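Local coordinates for 462aa long hypothetical selenium-binding protein (Sulfolobus tokodaii, PDB 2ECE) that is of unknown function but belongs to the selenium-binding protein family of beta-propellers and may bind selenium, at residues Tyr137-Thr142 with Val209-Glu214; Glu161-Ile166 with Ile182-Gln187; Leu189-Trp194 with Met252-Arg257; Ser205-Pro210 with Asp224-Arg229. All blocks are in the same frame, centred on the assembly; numbering follows the deposited sequence.

The four contacts lie on and between neighbouring blades of a seven-bladed beta-propeller. Contact 3 joins the first strands of two successive blades, its centre about 9 Å from the centre of the chain. Contact 4 packs beside it, with centres about 9 Å apart, and is nested in the loop that contact 3 closes. Contacts 1 and 4 share V209 and P210. Contact 2 lies farther out, its centre about 21 Å from the chain centre. Side chains tie the set together: Y137 OH is 2.8 Å from R184 NH2 (contacts 1 and 2), T142 OG1 is 2.6 Å from D192 OD1 (contacts 1 and 3), and D186 OD2 is 2.7 Å from R229 NH2 (contacts 2 and 4). No ligand marks an active site.

Contact 1 of 4, residues Tyr137-Thr142 with Val209-Glu214; sequences YSRLHT and VPNTIE
R139 lays its side chain over the ring of P210. This joins two successive sheets of the beta-propeller. The chain turns a corner at R139, just before strand 140-145. P210 opens helix 210-213, in the connection between strands 201-204 and 229-234 of the next sheet. R139 CD lies 3.5 Å from P210 CG. P210 CB then sits over one face of the guanidinium, toward its rim, 3.4 Å from R139 NE. The R139 side chain bends at chi2 (76°), and this bend carries the guanidinium across the proline to E214.

E214 is gripped side-on by two nitrogens, one to each oxygen. R139 NE gives the straighter bond, 2.8 Å to E214 OE2, which it meets from above the carboxylate plane. R139 NH2 binds E214 OE1 at 3.0 Å, on the syn side but out of the plane. The two flat groups are thus not coplanar; their planes are 58° apart. A third nitrogen fixes the guanidinium from its own side: R139 NH1 donates to S138 OG at 3.0 Å, almost in the guanidinium plane. S138 OG is in turn bonded to N157 O. With a leucine in place of R139, E214 would probably lose its charged mate and S138 OG a donor. The backbone of E214 is tied separately, through its carbonyl O, to T404 and R104. N211 ND2 is bonded to E161. N211 OD1 faces the other way, to a water that accepts from R139 NH2 at 3.0 Å and donates to N211 OD1 at 2.7 Å.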
# COMPACT_ATOMS: atom_id res chain seq x y z
N TYR A 137 -18.31 2.22 -9.28
CA TYR A 137 -17.14 2.84 -8.66
C TYR A 137 -16.07 3.21 -9.68
O TYR A 137 -16.00 2.64 -10.78
CB TYR A 137 -16.49 1.89 -7.64
CG TYR A 137 -17.29 1.61 -6.39
CD1 TYR A 137 -17.91 2.64 -5.68
CD2 TYR A 137 -17.38 0.31 -5.87
CE1 TYR A 137 -18.59 2.39 -4.49
CE2 TYR A 137 -18.05 0.05 -4.68
CZ TYR A 137 -18.65 1.10 -3.99
OH TYR A 137 -19.29 0.86 -2.80
N SER A 138 -15.22 4.17 -9.31
CA SER A 138 -14.12 4.59 -10.18
C SER A 138 -12.89 4.91 -9.33
O SER A 138 -13.01 5.14 -8.12
CB SER A 138 -14.52 5.82 -11.02
OG SER A 138 -14.66 6.98 -10.23
N ARG A 139 -11.72 4.93 -9.97
CA ARG A 139 -10.43 5.21 -9.32
C ARG A 139 -10.11 4.08 -8.34
O ARG A 139 -10.27 4.21 -7.12
CB ARG A 139 -10.46 6.56 -8.59
CG ARG A 139 -10.31 7.78 -9.51
CD ARG A 139 -11.60 8.11 -10.29
NE ARG A 139 -11.49 9.41 -10.96
CZ ARG A 139 -12.52 10.11 -11.44
NH1 ARG A 139 -13.76 9.64 -11.35
NH2 ARG A 139 -12.31 11.28 -12.02
N LEU A 140 -9.64 2.97 -8.90
CA LEU A 140 -9.32 1.76 -8.14
C LEU A 140 -7.98 1.80 -7.44
O LEU A 140 -6.95 2.15 -8.05
CB LEU A 140 -9.41 0.55 -9.07
CG LEU A 140 -10.83 -0.01 -9.28
CD1 LEU A 140 -11.82 1.10 -9.59
CD2 LEU A 140 -10.78 -1.04 -10.40
N HIS A 141 -7.99 1.43 -6.17
CA HIS A 141 -6.80 1.48 -5.33
C HIS A 141 -6.24 0.12 -4.87
O HIS A 141 -5.43 -0.49 -5.56
CB HIS A 141 -7.12 2.36 -4.11
CG HIS A 141 -5.93 2.68 -3.26
ND1 HIS A 141 -5.07 3.72 -3.53
CD2 HIS A 141 -5.45 2.09 -2.14
CE1 HIS A 141 -4.12 3.76 -2.62
NE2 HIS A 141 -4.33 2.78 -1.76
N THR A 142 -6.69 -0.34 -3.71
CA THR A 142 -6.21 -1.59 -3.13
C THR A 142 -6.79 -2.88 -3.71
O THR A 142 -7.99 -2.97 -3.97
CB THR A 142 -6.46 -1.61 -1.60
OG1 THR A 142 -5.86 -0.45 -1.01
CG2 THR A 142 -5.87 -2.90 -0.96
N VAL A 209 -12.49 11.77 -1.94
CA VAL A 209 -13.00 11.33 -3.24
C VAL A 209 -12.10 11.81 -4.37
O VAL A 209 -11.29 12.72 -4.18
CB VAL A 209 -14.44 11.84 -3.49
CG1 VAL A 209 -15.36 11.38 -2.37
CG2 VAL A 209 -14.45 13.35 -3.63
N PRO A 210 -12.22 11.19 -5.55
CA PRO A 210 -11.42 11.56 -6.72
C PRO A 210 -11.41 13.05 -7.03
O PRO A 210 -10.35 13.65 -7.22
CB PRO A 210 -12.06 10.75 -7.84
CG PRO A 210 -12.44 9.49 -7.13
CD PRO A 210 -13.06 10.02 -5.85
N ASN A 211 -12.59 13.65 -7.08
CA ASN A 211 -12.68 15.07 -7.38
C ASN A 211 -11.96 15.96 -6.37
O ASN A 211 -11.76 17.15 -6.61
CB ASN A 211 -14.15 15.49 -7.53
CG ASN A 211 -14.79 14.87 -8.77
OD1 ASN A 211 -14.09 14.50 -9.70
ND2 ASN A 211 -16.11 14.77 -8.78
N THR A 212 -11.56 15.39 -5.24
CA THR A 212 -10.84 16.15 -4.23
C THR A 212 -9.32 16.01 -4.38
O THR A 212 -8.58 17.00 -4.31
CB THR A 212 -11.19 15.70 -2.79
OG1 THR A 212 -12.56 16.03 -2.49
CG2 THR A 212 -10.27 16.38 -1.78
N ILE A 213 -8.86 14.78 -4.62
CA ILE A 213 -7.44 14.49 -4.71
C ILE A 213 -6.73 14.55 -6.07
O ILE A 213 -5.56 14.92 -6.12
CB ILE A 213 -7.13 13.10 -4.09
CG1 ILE A 213 -7.66 11.98 -4.99
CG2 ILE A 213 -7.76 12.98 -2.71
CD1 ILE A 213 -6.62 11.42 -5.95
N GLU A 214 -7.41 14.22 -7.15
CA GLU A 214 -6.75 14.19 -8.46
C GLU A 214 -5.96 15.43 -8.90
O GLU A 214 -4.89 15.28 -9.50
CB GLU A 214 -7.74 13.78 -9.54
CG GLU A 214 -8.32 12.39 -9.31
CD GLU A 214 -9.09 11.85 -10.49
OE1 GLU A 214 -9.80 12.63 -11.16
OE2 GLU A 214 -9.00 10.63 -10.75
O HOH W 1 -14.34 13.47 -12.20

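Contact 2 of 4, residues Glu161-Ile166 with Ile182-Gln187; sequences EGPGGI and IDRGDQ
P163 CB sits over the centre of the R184 guanidinium, 3.6 Å from R184 CZ. G165 comes at the edge, with its CA 3.9 Å from R184 NH2. G165 has no side chain, which leaves room for the nitrogen there. R184 NH2 also lies very close to G164 O, but at a poor angle for a hydrogen bond. Its clear polar partner is Y137 OH; E181 gives a weak, long ion pair. Q187 packs its side chain next to the guanidinium and reaches toward the G164 carbonyl.

The contact belongs to one blade of the beta-propeller and its exit. P163 and G164 lead into strand 165-169. R184 and Q187 lie in the loop from strand 176-179 to the next blade at strand 193-196.

The R184 chain starts with CG between the backbone N and the carbonyl carbon (chi1 71°) and bends at chi3 (-41°), which brings the guanidinium face against P163. The backbone behind it is a type II' beta turn from R184 to Q187, closed by Q187 N to R184 O at 2.9 Å. An Asx turn overlaps its start: D183 OD1 accepts from G185 N at 3.1 Å. On the other segment, the peptide bond before P163 is cis.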
# COMPACT_ATOMS: atom_id res chain seq x y z
N GLU A 161 -17.34 11.53 -7.24
CA GLU A 161 -17.76 11.90 -5.89
C GLU A 161 -17.84 10.60 -5.10
O GLU A 161 -17.09 9.66 -5.38
CB GLU A 161 -19.13 12.61 -5.92
CG GLU A 161 -19.12 13.94 -6.67
CD GLU A 161 -18.14 14.95 -6.08
OE1 GLU A 161 -17.61 15.79 -6.84
OE2 GLU A 161 -17.90 14.91 -4.86
N GLY A 162 -18.73 10.52 -4.12
CA GLY A 162 -18.86 9.31 -3.32
C GLY A 162 -20.28 8.79 -3.29
O GLY A 162 -21.17 9.39 -3.89
N PRO A 163 -20.55 7.69 -2.56
CA PRO A 163 -19.60 6.91 -1.77
C PRO A 163 -18.61 6.12 -2.61
O PRO A 163 -18.90 5.73 -3.74
CB PRO A 163 -20.50 5.97 -0.96
CG PRO A 163 -21.84 6.66 -0.96
CD PRO A 163 -21.92 7.19 -2.36
N GLY A 164 -17.43 5.90 -2.05
CA GLY A 164 -16.44 5.09 -2.72
C GLY A 164 -16.66 3.76 -2.03
O GLY A 164 -17.60 3.65 -1.22
N GLY A 165 -15.84 2.76 -2.30
CA GLY A 165 -16.06 1.50 -1.63
C GLY A 165 -15.24 0.35 -2.16
O GLY A 165 -14.14 0.55 -2.66
N ILE A 166 -15.79 -0.85 -2.05
CA ILE A 166 -15.10 -2.06 -2.49
C ILE A 166 -15.92 -2.87 -3.48
O ILE A 166 -17.10 -3.14 -3.25
CB ILE A 166 -14.77 -2.95 -1.27
CG1 ILE A 166 -13.93 -2.16 -0.27
CG2 ILE A 166 -14.07 -4.23 -1.72
CD1 ILE A 166 -13.89 -2.77 1.13
N ILE A 182 -23.54 -4.19 1.21
CA ILE A 182 -24.97 -4.45 1.20
C ILE A 182 -25.61 -3.34 2.05
O ILE A 182 -26.65 -2.80 1.71
CB ILE A 182 -25.31 -5.84 1.78
CG1 ILE A 182 -24.98 -6.93 0.76
CG2 ILE A 182 -26.80 -5.93 2.14
CD1 ILE A 182 -25.82 -6.84 -0.52
N ASP A 183 -24.94 -3.00 3.16
CA ASP A 183 -25.40 -1.96 4.08
C ASP A 183 -24.18 -1.19 4.57
O ASP A 183 -23.51 -1.63 5.50
CB ASP A 183 -26.13 -2.59 5.27
CG ASP A 183 -26.65 -1.55 6.25
OD1 ASP A 183 -26.25 -0.37 6.15
OD2 ASP A 183 -27.46 -1.91 7.13
N ARG A 184 -23.92 -0.03 3.97
CA ARG A 184 -22.74 0.77 4.32
C ARG A 184 -22.92 1.77 5.46
O ARG A 184 -21.98 2.49 5.78
CB ARG A 184 -22.23 1.52 3.09
CG ARG A 184 -23.12 2.68 2.63
CD ARG A 184 -22.91 2.94 1.14
NE ARG A 184 -21.50 2.86 0.83
CZ ARG A 184 -21.00 2.44 -0.33
NH1 ARG A 184 -21.80 2.06 -1.32
NH2 ARG A 184 -19.68 2.37 -0.47
N GLY A 185 -24.10 1.81 6.06
CA GLY A 185 -24.32 2.77 7.13
C GLY A 185 -23.97 4.15 6.61
O GLY A 185 -24.38 4.51 5.51
N ASP A 186 -23.20 4.93 7.36
CA ASP A 186 -22.84 6.25 6.89
C ASP A 186 -21.42 6.34 6.32
O ASP A 186 -20.85 7.43 6.22
CB ASP A 186 -23.05 7.30 7.99
CG ASP A 186 -22.05 7.19 9.13
OD1 ASP A 186 -22.07 8.09 10.00
OD2 ASP A 186 -21.26 6.22 9.18
N GLN A 187 -20.86 5.21 5.94
CA GLN A 187 -19.53 5.21 5.33
C GLN A 187 -19.69 5.87 3.96
O GLN A 187 -20.62 5.54 3.21
CB GLN A 187 -19.00 3.78 5.17
CG GLN A 187 -17.74 3.68 4.29
CD GLN A 187 -18.08 3.46 2.82
OE1 GLN A 187 -17.45 4.04 1.93
NE2 GLN A 187 -19.07 2.62 2.57

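Contact 3 of 4, residues Leu189-Trp194 with Met252-Arg257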
# COMPACT_ATOMS: atom_id res chain seq x y z
N LEU A 189 -16.47 7.88 2.44
CA LEU A 189 -15.10 7.93 1.94
C LEU A 189 -14.47 6.54 1.97
O LEU A 189 -14.97 5.63 2.64
CB LEU A 189 -14.27 8.88 2.80
CG LEU A 189 -13.95 10.31 2.32
CD1 LEU A 189 -14.99 10.82 1.33
CD2 LEU A 189 -13.84 11.21 3.54
N ALA A 190 -13.36 6.36 1.25
CA ALA A 190 -12.67 5.08 1.20
C ALA A 190 -11.21 5.30 0.85
O ALA A 190 -10.79 6.43 0.59
CB ALA A 190 -13.32 4.17 0.13
N TYR A 191 -10.43 4.22 0.90
CA TYR A 191 -9.02 4.26 0.50
C TYR A 191 -8.43 2.85 0.50
O TYR A 191 -8.29 2.22 -0.55
CB TYR A 191 -8.21 5.11 1.47
CG TYR A 191 -6.75 5.21 1.08
CD1 TYR A 191 -5.75 4.47 1.73
CD2 TYR A 191 -6.37 6.01 0.01
CE1 TYR A 191 -4.41 4.53 1.30
CE2 TYR A 191 -5.05 6.07 -0.43
CZ TYR A 191 -4.08 5.33 0.22
OH TYR A 191 -2.78 5.41 -0.23
N ASP A 192 -8.29 2.29 1.69
CA ASP A 192 -7.69 0.96 1.82
C ASP A 192 -8.65 0.07 2.60
O ASP A 192 -9.67 0.53 3.10
CB ASP A 192 -6.33 1.03 2.54
CG ASP A 192 -5.59 -0.30 2.55
OD1 ASP A 192 -5.62 -1.00 1.51
OD2 ASP A 192 -4.99 -0.65 3.58
N PHE A 193 -8.32 -1.21 2.68
CA PHE A 193 -9.15 -2.16 3.41
C PHE A 193 -8.38 -3.45 3.57
O PHE A 193 -7.44 -3.72 2.83
CB PHE A 193 -10.44 -2.48 2.65
CG PHE A 193 -10.25 -3.44 1.48
CD1 PHE A 193 -9.78 -2.99 0.25
CD2 PHE A 193 -10.52 -4.80 1.63
CE1 PHE A 193 -9.59 -3.88 -0.82
CE2 PHE A 193 -10.33 -5.70 0.57
CZ PHE A 193 -9.86 -5.24 -0.66
N TRP A 194 -8.77 -4.24 4.56
CA TRP A 194 -8.21 -5.55 4.76
C TRP A 194 -9.14 -6.32 5.69
O TRP A 194 -10.27 -5.89 5.91
CB TRP A 194 -6.76 -5.54 5.29
CG TRP A 194 -6.02 -6.74 4.71
CD1 TRP A 194 -6.60 -7.83 4.14
CD2 TRP A 194 -4.60 -6.95 4.64
NE1 TRP A 194 -5.64 -8.71 3.71
CE2 TRP A 194 -4.41 -8.20 4.00
CE3 TRP A 194 -3.48 -6.22 5.05
CZ2 TRP A 194 -3.13 -8.74 3.76
CZ3 TRP A 194 -2.20 -6.75 4.81
CH2 TRP A 194 -2.05 -8.00 4.17
N MET A 252 -6.69 11.97 6.75
CA MET A 252 -6.14 10.94 5.89
C MET A 252 -5.84 9.66 6.69
O MET A 252 -4.71 9.43 7.12
CB MET A 252 -4.86 11.45 5.21
CG MET A 252 -5.07 12.67 4.32
SD MET A 252 -3.63 13.12 3.33
CE MET A 252 -3.85 14.92 3.14
N ALA A 253 -6.84 8.79 6.75
CA ALA A 253 -6.73 7.51 7.44
C ALA A 253 -6.39 6.57 6.27
O ALA A 253 -7.32 6.12 5.58
CB ALA A 253 -8.07 7.13 8.09
N LEU A 254 -5.12 6.25 6.06
CA LEU A 254 -4.72 5.45 4.94
C LEU A 254 -4.66 3.92 5.19
O LEU A 254 -5.68 3.22 5.07
CB LEU A 254 -3.33 6.03 4.37
CG LEU A 254 -3.54 7.51 3.92
CD1 LEU A 254 -2.36 7.85 3.06
CD2 LEU A 254 -4.84 7.75 3.12
N GLU A 255 -3.40 3.42 5.15
CA GLU A 255 -3.06 2.00 5.20
C GLU A 255 -3.43 1.19 6.40
O GLU A 255 -3.02 1.49 7.54
CB GLU A 255 -1.55 1.81 4.91
CG GLU A 255 -1.02 2.40 3.60
CD GLU A 255 -1.58 1.73 2.35
OE1 GLU A 255 -1.85 0.51 2.39
OE2 GLU A 255 -1.72 2.41 1.31
N LEU A 256 -4.16 0.11 6.14
CA LEU A 256 -4.68 -0.76 7.20
C LEU A 256 -3.88 -2.03 7.30
O LEU A 256 -3.76 -2.76 6.31
CB LEU A 256 -6.16 -1.12 6.94
CG LEU A 256 -7.18 -0.05 7.32
CD1 LEU A 256 -8.50 -0.31 6.62
CD2 LEU A 256 -7.35 -0.05 8.83
N ARG A 257 -3.34 -2.32 8.48
CA ARG A 257 -2.52 -3.52 8.62
C ARG A 257 -2.87 -4.38 9.83
O ARG A 257 -2.39 -4.13 10.94
CB ARG A 257 -1.04 -3.14 8.69
CG ARG A 257 -0.51 -2.41 7.44
CD ARG A 257 -0.40 -3.34 6.22
NE ARG A 257 0.24 -2.66 5.09
CZ ARG A 257 -0.38 -1.83 4.25
NH1 ARG A 257 -1.68 -1.58 4.38
NH2 ARG A 257 0.31 -1.23 3.29
O HOH W 2 -0.68 4.77 1.04
O HOH W 3 -2.98 -0.98 0.60
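Y191 packs tightly on L254. The leucine CD2 stands over the centre of the ring, 3.5 Å from the centroid and only 6° off the ring normal, a CH-pi contact. L254 CB adds to it at 3.6 Å from Y191 CE1. Next along, L256 CD1 rests 3.8 Å from F193 CA.

D192 marks the change to the polar side. Its CG is anti to the backbone N (chi1 -173°), and D192 OD2 takes a nearly straight bond from L256 N at 2.8 Å with its anti lone pair. The salt bridge from D192 OD2 to R257 NH1 is looser, at 3.5 Å. R257 holds E255 OE1 end-on with NH1 and NH2, and also pairs with D325. Two waters bridge the polar side. One links Y191 OH to E255 OE2, which is bonded to H75 too. The other donates to E255 OE1 at 2.6 Å and weakly to D192 OD1, whose main partner is T142. With a serine at Y191, L254 CD2 would probably lose the face it packs on, and the first water its phenol partner.

The touching parts run in similar directions, 24° apart, as expected of the innermost strands of adjacent beta-propeller blades.

Contact 4 of 4, residues Ser205-Pro210 with Asp224-Arg229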
# COMPACT_ATOMS: atom_id res chain seq x y z
N SER A 205 -10.72 2.20 5.35
CA SER A 205 -10.27 3.53 5.76
C SER A 205 -10.84 4.69 4.93
O SER A 205 -11.81 4.52 4.20
CB SER A 205 -8.74 3.58 5.75
OG SER A 205 -8.23 3.24 4.47
N GLU A 206 -10.23 5.87 5.05
CA GLU A 206 -10.73 7.05 4.34
C GLU A 206 -9.67 8.06 3.93
O GLU A 206 -8.88 8.53 4.76
CB GLU A 206 -11.76 7.80 5.19
CG GLU A 206 -12.90 7.00 5.82
CD GLU A 206 -13.81 7.90 6.66
OE1 GLU A 206 -13.31 8.92 7.17
OE2 GLU A 206 -15.01 7.59 6.82
N TRP A 207 -9.66 8.42 2.65
CA TRP A 207 -8.74 9.43 2.16
C TRP A 207 -9.63 10.60 1.75
O TRP A 207 -9.95 11.45 2.57
CB TRP A 207 -7.94 8.90 0.96
CG TRP A 207 -6.81 9.81 0.53
CD1 TRP A 207 -6.14 10.72 1.30
CD2 TRP A 207 -6.16 9.82 -0.75
NE1 TRP A 207 -5.11 11.29 0.58
CE2 TRP A 207 -5.10 10.75 -0.68
CE3 TRP A 207 -6.37 9.12 -1.95
CZ2 TRP A 207 -4.25 11.01 -1.76
CZ3 TRP A 207 -5.53 9.38 -3.03
CH2 TRP A 207 -4.48 10.31 -2.93
N ALA A 208 -10.07 10.61 0.49
CA ALA A 208 -10.95 11.65 -0.04
C ALA A 208 -11.44 11.15 -1.39
O ALA A 208 -10.87 10.21 -1.92
CB ALA A 208 -10.19 12.97 -0.20
N VAL A 209 -12.49 11.77 -1.94
CA VAL A 209 -13.00 11.33 -3.24
C VAL A 209 -12.10 11.81 -4.37
O VAL A 209 -11.29 12.72 -4.18
CB VAL A 209 -14.44 11.84 -3.49
CG1 VAL A 209 -15.36 11.38 -2.37
CG2 VAL A 209 -14.45 13.35 -3.63
N PRO A 210 -12.22 11.19 -5.55
CA PRO A 210 -11.42 11.56 -6.72
C PRO A 210 -11.41 13.05 -7.03
O PRO A 210 -10.35 13.65 -7.22
CB PRO A 210 -12.06 10.75 -7.84
CG PRO A 210 -12.44 9.49 -7.13
CD PRO A 210 -13.06 10.02 -5.85
N ASP A 224 -12.89 19.72 5.68
CA ASP A 224 -14.17 19.13 5.29
C ASP A 224 -14.15 18.05 4.22
O ASP A 224 -15.16 17.37 4.04
CB ASP A 224 -15.14 20.23 4.84
CG ASP A 224 -15.21 21.37 5.82
OD1 ASP A 224 -15.32 21.11 7.04
OD2 ASP A 224 -15.18 22.54 5.37
N ARG A 225 -13.04 17.87 3.51
CA ARG A 225 -13.03 16.87 2.45
C ARG A 225 -12.19 15.61 2.65
O ARG A 225 -12.24 14.70 1.82
CB ARG A 225 -12.66 17.54 1.13
CG ARG A 225 -13.48 18.80 0.87
CD ARG A 225 -13.35 19.30 -0.55
NE ARG A 225 -13.98 20.61 -0.69
CZ ARG A 225 -14.28 21.18 -1.85
NH1 ARG A 225 -14.00 20.55 -2.99
NH2 ARG A 225 -14.85 22.38 -1.88
N TYR A 226 -11.41 15.55 3.72
CA TYR A 226 -10.59 14.37 3.98
C TYR A 226 -11.13 13.64 5.21
O TYR A 226 -11.66 14.27 6.13
CB TYR A 226 -9.13 14.79 4.15
CG TYR A 226 -8.46 15.12 2.83
CD1 TYR A 226 -7.73 14.16 2.13
CD2 TYR A 226 -8.59 16.39 2.26
CE1 TYR A 226 -7.15 14.44 0.90
CE2 TYR A 226 -8.01 16.69 1.02
CZ TYR A 226 -7.30 15.70 0.34
OH TYR A 226 -6.74 15.98 -0.88
N GLY A 227 -10.99 12.32 5.23
CA GLY A 227 -11.52 11.57 6.35
C GLY A 227 -10.56 11.20 7.46
O GLY A 227 -9.35 11.39 7.34
N ASN A 228 -11.10 10.67 8.55
CA ASN A 228 -10.29 10.25 9.68
C ASN A 228 -10.94 9.12 10.47
O ASN A 228 -10.69 8.97 11.66
CB ASN A 228 -10.02 11.45 10.61
CG ASN A 228 -11.29 12.04 11.19
OD1 ASN A 228 -11.23 12.94 12.04
ND2 ASN A 228 -12.45 11.56 10.74
N ARG A 229 -11.74 8.31 9.78
CA ARG A 229 -12.43 7.20 10.42
C ARG A 229 -12.01 5.83 9.88
O ARG A 229 -11.61 5.71 8.73
CB ARG A 229 -13.94 7.32 10.22
CG ARG A 229 -14.52 8.70 10.47
CD ARG A 229 -15.83 8.87 9.71
NE ARG A 229 -16.94 8.14 10.31
CZ ARG A 229 -18.09 7.88 9.69
NH1 ARG A 229 -18.28 8.29 8.44
NH2 ARG A 229 -19.05 7.23 10.32
O HOH W 4 -13.35 14.29 -0.50
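E206 leaves its backbone with CG anti to the carbonyl carbon (chi1 -50°) and then runs extended; this carries its carboxylate up to the backbone N of R229. The W207 side chain has CG anti to its own N (chi1 -171°) and comes alongside Y226.

E206 OE1 accepts from R229 N at 3.1 Å, from above the carboxylate plane. N228 N gives the same oxygen a weak bond. G227 CA comes within 3.3 Å of E206 OE1, an approach that the missing side chain permits. E206 OE2 has its main partner in H231. Its salt bridge to R229 NH1 is long, at 3.7 Å; R229 NH2 pairs with D186. R229 O is buried here without a polar partner.

The other half is aromatic. Y226 turns its edge toward the face of the W207 five-membered ring in an offset edge-to-face pair, centroids 5.5 Å apart. A208 CB lies over one Y226 face, 3.8 Å from the ring centroid, a CH-pi contact. G227 N binds W207 O at 3.0 Å, and Y226 CA adds a CA-H...O contact to that oxygen. A water bridges R225 O and V209 N, the N-cap residue.

The two segments run antiparallel. I213 of helix 210-213 packs on W207, A208 and Y226. M252 pairs by backbone with G227 and A253 with E206; M252 and A253 lie on strand 250-258, the first strand of the next blade.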